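Local coordinates for protein N-acetyl-beta-D glucosaminidase (Rhizomucor miehei CAU432, PDB 4ZM6) that probably cleaves beta-N-acetylglucosaminides as a family 3 glycosidase and acetylates glucosamine through a GCN5-related acetyltransferase region, at residues Val660-Ala665 and Lys669-Phe674; Lys830-Trp835 and Lys848-Tyr853. All blocks are in the same frame, centred on the assembly; numbering follows the deposited sequence.

In the fold
Interaction 1 lies at the acetyl-CoA site. Interaction 2 lies away from it, and the two centres are about 18 Å apart. They belong to different N-acetyltransferase regions, yet they meet in one beta-sheet, where strands 660-661 and 847-857 pair antiparallel. At this seam Asp663 OD2 is 2.8 Å from Ser852 N, and Asp662 N is 3.0 Å from Ser852 O. Both are probable hydrogen bonds. Interaction 1 holds Ala670 and Phe673 of the cofactor pocket. In interaction 2 the nearest atoms of the Tyr853 side chain and the acetyl-CoA are about 8 Å apart. Strand 847-857 thus joins the second acetyltransferase region to the segment just before the pocket helix 665-677.

Interaction 1: residues Val660-Ala665 and Lys669-Phe674; sequences VPDDDA and KAQAFF. With ACO (acetyl coenzyme *a), chain C.
Val660 packs against the aliphatic part of Gln671, and the two side chains run past each other in opposite directions. CG1 of Val660 lies 3.3 Å from CG of Gln671. It gets there because it is anti to the backbone N (chi1 -176°), while CG2 turns to Phe674. That second contact is smaller: CG2 is 4.2 Å from CD2 of Phe674, oblique to the ring. Bound acetyl-CoA forms the next layer. CB of Ala670 is 3.2 Å from the pantetheine oxygen O5P of the cofactor. Phe673 covers the cofactor nearer its pyrophosphate: CCP of acetyl-CoA sits 3.7 Å above one face of that ring, toward its rim. Phe674 instead turns an edge to C3P of the cofactor, while CD1 of Phe673 lies over one of its faces. As in GNAT domains, helix 627-642 follows the pyrophosphate-binding glycine loop, and helix 665-677, after strand 646-649, borders the pantetheine arm. Thr629 and His632 of helix 627-642 also touch Phe673. Val660 and Phe674 both rest on Leu649 of strand 646-649. The start of helix 665-677 is set by Asp664, the N-cap, whose carboxylate caps a backbone N of the first turn and also bonds Ser667. The first-turn bond from Lys669 N to Ala665 O is 2.9 Å long and nearly straight (164°). Val660 pairs through its backbone with Arg854.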
# COMPACT_ATOMS: atom_id res chain seq x y z
N VAL A 660 -0.95 4.65 -32.22
CA VAL A 660 0.37 4.08 -32.44
C VAL A 660 0.89 4.50 -33.81
O VAL A 660 0.24 4.25 -34.82
CB VAL A 660 0.35 2.54 -32.35
CG1 VAL A 660 1.76 1.98 -32.49
CG2 VAL A 660 -0.28 2.10 -31.03
N PRO A 661 2.06 5.16 -33.84
CA PRO A 661 2.68 5.54 -35.11
C PRO A 661 2.66 4.40 -36.13
O PRO A 661 2.71 3.23 -35.74
CB PRO A 661 4.11 5.88 -34.71
CG PRO A 661 4.01 6.33 -33.30
CD PRO A 661 2.84 5.63 -32.68
N ASP A 662 2.59 4.75 -37.41
CA ASP A 662 2.49 3.77 -38.49
C ASP A 662 3.60 3.85 -39.54
O ASP A 662 3.74 2.94 -40.36
CB ASP A 662 1.13 3.94 -39.17
CG ASP A 662 0.79 2.79 -40.08
OD1 ASP A 662 0.61 1.67 -39.57
OD2 ASP A 662 0.71 3.01 -41.30
N ASP A 663 4.41 4.91 -39.50
CA ASP A 663 5.30 5.22 -40.62
C ASP A 663 6.70 4.60 -40.50
O ASP A 663 7.57 4.88 -41.33
CB ASP A 663 5.40 6.74 -40.79
CG ASP A 663 4.04 7.40 -40.92
OD1 ASP A 663 3.23 6.94 -41.76
OD2 ASP A 663 3.76 8.37 -40.18
N ASP A 664 6.94 3.77 -39.49
CA ASP A 664 8.17 3.00 -39.42
C ASP A 664 7.91 1.59 -38.91
O ASP A 664 6.86 1.33 -38.32
CB ASP A 664 9.23 3.72 -38.57
CG ASP A 664 8.95 3.61 -37.09
OD1 ASP A 664 7.96 4.22 -36.63
OD2 ASP A 664 9.72 2.93 -36.38
N ALA A 665 8.87 0.70 -39.14
CA ALA A 665 8.70 -0.73 -38.87
C ALA A 665 8.63 -1.05 -37.38
O ALA A 665 7.78 -1.83 -36.97
CB ALA A 665 9.84 -1.51 -39.52
N LYS A 669 5.47 -2.86 -35.65
CA LYS A 669 5.75 -4.00 -34.78
C LYS A 669 5.12 -3.83 -33.39
O LYS A 669 4.55 -4.77 -32.84
CB LYS A 669 7.26 -4.19 -34.64
CG LYS A 669 7.68 -5.51 -34.02
CD LYS A 669 9.19 -5.74 -34.12
CE LYS A 669 9.67 -5.74 -35.57
NZ LYS A 669 11.01 -6.38 -35.73
N ALA A 670 5.22 -2.62 -32.84
CA ALA A 670 4.59 -2.30 -31.56
C ALA A 670 3.06 -2.35 -31.62
O ALA A 670 2.41 -2.56 -30.61
CB ALA A 670 5.05 -0.94 -31.05
N GLN A 671 2.49 -2.15 -32.80
CA GLN A 671 1.05 -2.30 -32.98
C GLN A 671 0.64 -3.76 -32.80
O GLN A 671 -0.37 -4.06 -32.17
CB GLN A 671 0.61 -1.83 -34.36
CG GLN A 671 0.79 -0.35 -34.62
CD GLN A 671 0.34 0.06 -36.01
OE1 GLN A 671 0.86 1.01 -36.60
NE2 GLN A 671 -0.63 -0.67 -36.54
N ALA A 672 1.44 -4.66 -33.37
CA ALA A 672 1.21 -6.10 -33.21
C ALA A 672 1.36 -6.51 -31.74
O ALA A 672 0.59 -7.32 -31.24
CB ALA A 672 2.17 -6.88 -34.09
N PHE A 673 2.36 -5.94 -31.07
CA PHE A 673 2.56 -6.19 -29.65
C PHE A 673 1.26 -5.94 -28.88
O PHE A 673 0.82 -6.79 -28.10
CB PHE A 673 3.69 -5.32 -29.10
CG PHE A 673 3.82 -5.37 -27.60
CD1 PHE A 673 3.10 -4.50 -26.80
CD2 PHE A 673 4.67 -6.28 -27.00
CE1 PHE A 673 3.23 -4.55 -25.42
CE2 PHE A 673 4.80 -6.34 -25.62
CZ PHE A 673 4.07 -5.47 -24.83
N PHE A 674 0.65 -4.79 -29.14
CA PHE A 674 -0.56 -4.37 -28.42
C PHE A 674 -1.81 -5.18 -28.78
O PHE A 674 -2.56 -5.56 -27.89
CB PHE A 674 -0.83 -2.87 -28.61
CG PHE A 674 0.15 -1.98 -27.88
CD1 PHE A 674 0.30 -2.07 -26.50
CD2 PHE A 674 0.89 -1.03 -28.56
CE1 PHE A 674 1.20 -1.26 -25.83
CE2 PHE A 674 1.78 -0.21 -27.89
CZ PHE A 674 1.94 -0.33 -26.52
N1A ACO C . 12.39 -15.38 -24.57
C2A ACO C . 11.92 -15.46 -25.83
N3A ACO C . 11.03 -14.57 -26.34
C4A ACO C . 10.57 -13.53 -25.61
C5A ACO C . 11.05 -13.39 -24.22
C6A ACO C . 12.01 -14.40 -23.71
N6A ACO C . 12.48 -14.32 -22.45
N7A ACO C . 10.44 -12.31 -23.71
C8A ACO C . 9.65 -11.79 -24.68
N9A ACO C . 9.72 -12.52 -25.81
C1B ACO C . 8.98 -12.23 -27.07
C2B ACO C . 7.66 -12.99 -27.16
O2B ACO C . 7.52 -13.59 -28.46
C3B ACO C . 6.56 -11.98 -26.87
O3B ACO C . 5.36 -12.17 -27.63
P3B ACO C . 5.12 -11.86 -29.21
O7A ACO C . 4.73 -10.40 -29.26
O8A ACO C . 6.41 -12.23 -29.90
O9A ACO C . 3.98 -12.78 -29.55
C4B ACO C . 7.23 -10.63 -27.10
O4B ACO C . 8.65 -10.83 -27.12
C5B ACO C . 6.84 -9.62 -26.02
O5B ACO C . 7.89 -8.68 -25.90
P1A ACO C . 8.32 -8.06 -24.49
O1A ACO C . 9.77 -8.42 -24.27
O2A ACO C . 7.31 -8.34 -23.42
O3A ACO C . 8.17 -6.53 -24.95
P2A ACO C . 9.45 -5.60 -25.18
O4A ACO C . 10.23 -5.56 -23.89
O5A ACO C . 10.14 -6.01 -26.45
O6A ACO C . 8.72 -4.19 -25.43
CBP ACO C . 7.74 -2.64 -27.02
CCP ACO C . 7.74 -4.06 -26.46
CDP ACO C . 7.35 -1.66 -25.92
CEP ACO C . 6.70 -2.57 -28.13
CAP ACO C . 9.14 -2.37 -27.55
OAP ACO C . 9.32 -3.03 -28.79
C9P ACO C . 9.45 -0.90 -27.71
O9P ACO C . 10.03 -0.32 -26.80
N8P ACO C . 9.10 -0.30 -28.84
C7P ACO C . 9.42 1.10 -29.06
C6P ACO C . 8.67 1.71 -30.23
C5P ACO C . 7.17 1.90 -30.02
O5P ACO C . 6.50 1.90 -31.04
N4P ACO C . 6.63 2.09 -28.80
C3P ACO C . 5.20 2.34 -28.62
C2P ACO C . 4.85 3.83 -28.63
S1P ACO C . 3.13 4.14 -28.95
C ACO C . 2.41 4.15 -27.45
O ACO C . 3.05 3.87 -26.46
CH3 ACO C . 0.96 4.49 -27.39

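Interaction 2: residues Lys830-Trp835 and Lys848-Tyr853; sequences KSYVDW and KTWRSY
Tyr832 and Trp850 meet ring to ring over two strands that are not direct neighbours. Their CA atoms are 8.8 Å apart, so the side chains must span the gap. CE1 of Tyr832 comes to 3.8 Å from CZ3 of Trp850. The planes are nearly perpendicular (89°), but the approach is oblique. Trp850, with CG anti to the backbone N (chi1 177°), is directed at the strand opposite; Tyr832 reaches it from the side. Phe790 packs edge-to-face with each of them and completes an aromatic cluster. The contact is looser at Tyr853, whose OH is 4.5 Å from that of Tyr832. Both hydroxyls bond OD2 of Asp688, which joins them indirectly. Trp850 is partly exposed; CG of Arg851 lies 3.5 Å above one face of its indole, toward the rim. The Arg851 guanidinium makes a cation-pi contact with Trp565. A classic beta bulge sets Trp850 and Arg851 together against the single residue Asp688 of strand 686-692. That strand runs between 830-836 and 847-857, antiparallel to both. Both segments lie in the second N-acetyltransferase region (711-858). Strand 830-836 also runs parallel to 794-802, consistent with a GNAT-like sheet, while helix 839-843 packs against Val833 and Thr849.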
# COMPACT_ATOMS: atom_id res chain seq x y z
N LYS A 830 5.53 26.89 -40.53
CA LYS A 830 5.10 25.49 -40.58
C LYS A 830 3.97 25.24 -39.59
O LYS A 830 4.10 25.58 -38.42
CB LYS A 830 6.27 24.55 -40.29
CG LYS A 830 7.39 24.63 -41.33
CD LYS A 830 8.68 24.00 -40.81
CE LYS A 830 9.88 24.33 -41.70
NZ LYS A 830 9.90 23.52 -42.95
N SER A 831 2.87 24.64 -40.05
CA SER A 831 1.64 24.54 -39.25
C SER A 831 1.20 23.10 -38.99
O SER A 831 1.19 22.27 -39.89
CB SER A 831 0.51 25.31 -39.95
OG SER A 831 -0.68 25.29 -39.18
N TYR A 832 0.79 22.83 -37.75
CA TYR A 832 0.50 21.49 -37.26
C TYR A 832 -0.99 21.29 -37.03
O TYR A 832 -1.56 21.86 -36.10
CB TYR A 832 1.25 21.28 -35.95
CG TYR A 832 1.19 19.90 -35.31
CD1 TYR A 832 1.44 18.74 -36.05
CD2 TYR A 832 0.96 19.77 -33.95
CE1 TYR A 832 1.42 17.49 -35.45
CE2 TYR A 832 0.94 18.52 -33.34
CZ TYR A 832 1.17 17.39 -34.09
OH TYR A 832 1.14 16.16 -33.47
N VAL A 833 -1.63 20.48 -37.88
CA VAL A 833 -3.02 20.08 -37.66
C VAL A 833 -3.03 18.62 -37.22
O VAL A 833 -2.77 17.72 -38.01
CB VAL A 833 -3.87 20.26 -38.93
CG1 VAL A 833 -5.29 19.78 -38.70
CG2 VAL A 833 -3.86 21.72 -39.36
N ASP A 834 -3.34 18.40 -35.95
CA ASP A 834 -3.14 17.10 -35.33
C ASP A 834 -4.43 16.30 -35.28
O ASP A 834 -5.50 16.86 -35.07
CB ASP A 834 -2.55 17.26 -33.92
CG ASP A 834 -3.47 18.02 -32.96
OD1 ASP A 834 -3.86 19.16 -33.28
OD2 ASP A 834 -3.79 17.48 -31.89
N TRP A 835 -4.29 14.99 -35.49
CA TRP A 835 -5.37 14.02 -35.30
C TRP A 835 -6.62 14.40 -36.09
O TRP A 835 -7.61 14.85 -35.51
CB TRP A 835 -5.68 13.87 -33.80
CG TRP A 835 -6.63 12.74 -33.44
CD1 TRP A 835 -7.39 11.98 -34.29
CD2 TRP A 835 -6.94 12.28 -32.11
NE1 TRP A 835 -8.14 11.07 -33.58
CE2 TRP A 835 -7.88 11.24 -32.24
CE3 TRP A 835 -6.51 12.66 -30.83
CZ2 TRP A 835 -8.40 10.55 -31.14
CZ3 TRP A 835 -7.03 11.98 -29.73
CH2 TRP A 835 -7.96 10.94 -29.90
N LYS A 848 -0.73 18.93 -46.26
CA LYS A 848 -0.49 17.54 -46.66
C LYS A 848 -0.16 16.72 -45.42
O LYS A 848 0.24 17.29 -44.40
CB LYS A 848 0.61 17.46 -47.72
CG LYS A 848 2.04 17.64 -47.23
CD LYS A 848 2.96 17.89 -48.41
CE LYS A 848 4.32 17.22 -48.25
NZ LYS A 848 5.18 17.92 -47.26
N THR A 849 -0.33 15.40 -45.49
CA THR A 849 -0.22 14.57 -44.28
C THR A 849 1.24 14.43 -43.88
O THR A 849 2.12 14.33 -44.73
CB THR A 849 -0.88 13.16 -44.40
OG1 THR A 849 0.12 12.18 -44.68
CG2 THR A 849 -1.98 13.11 -45.46
N TRP A 850 1.48 14.44 -42.57
CA TRP A 850 2.83 14.50 -42.02
C TRP A 850 3.23 13.16 -41.42
O TRP A 850 4.31 12.64 -41.70
CB TRP A 850 2.89 15.60 -40.96
CG TRP A 850 4.21 15.69 -40.30
CD1 TRP A 850 5.41 15.90 -40.89
CD2 TRP A 850 4.47 15.57 -38.89
NE1 TRP A 850 6.42 15.91 -39.95
CE2 TRP A 850 5.86 15.72 -38.72
CE3 TRP A 850 3.67 15.36 -37.77
CZ2 TRP A 850 6.47 15.65 -37.46
CZ3 TRP A 850 4.27 15.30 -36.52
CH2 TRP A 850 5.66 15.45 -36.37
N ARG A 851 2.36 12.63 -40.56
CA ARG A 851 2.56 11.33 -39.94
C ARG A 851 1.20 10.68 -39.72
O ARG A 851 0.19 11.38 -39.56
CB ARG A 851 3.28 11.47 -38.60
CG ARG A 851 4.68 12.07 -38.67
CD ARG A 851 5.70 11.09 -39.23
NE ARG A 851 7.01 11.70 -39.44
CZ ARG A 851 7.88 12.01 -38.48
NH1 ARG A 851 7.59 11.78 -37.21
NH2 ARG A 851 9.05 12.56 -38.79
N SER A 852 1.16 9.34 -39.70
CA SER A 852 -0.09 8.60 -39.50
C SER A 852 -0.02 7.70 -38.28
O SER A 852 1.05 7.22 -37.90
CB SER A 852 -0.43 7.78 -40.75
OG SER A 852 -0.46 8.60 -41.91
N TYR A 853 -1.18 7.47 -37.65
CA TYR A 853 -1.29 6.61 -36.47
C TYR A 853 -2.49 5.69 -36.59
O TYR A 853 -3.48 6.02 -37.23
CB TYR A 853 -1.44 7.45 -35.20
CG TYR A 853 -0.53 8.66 -35.12
CD1 TYR A 853 -0.93 9.87 -35.65
CD2 TYR A 853 0.72 8.58 -34.51
CE1 TYR A 853 -0.11 10.98 -35.58
CE2 TYR A 853 1.55 9.70 -34.44
CZ TYR A 853 1.12 10.89 -34.98
OH TYR A 853 1.92 12.01 -34.93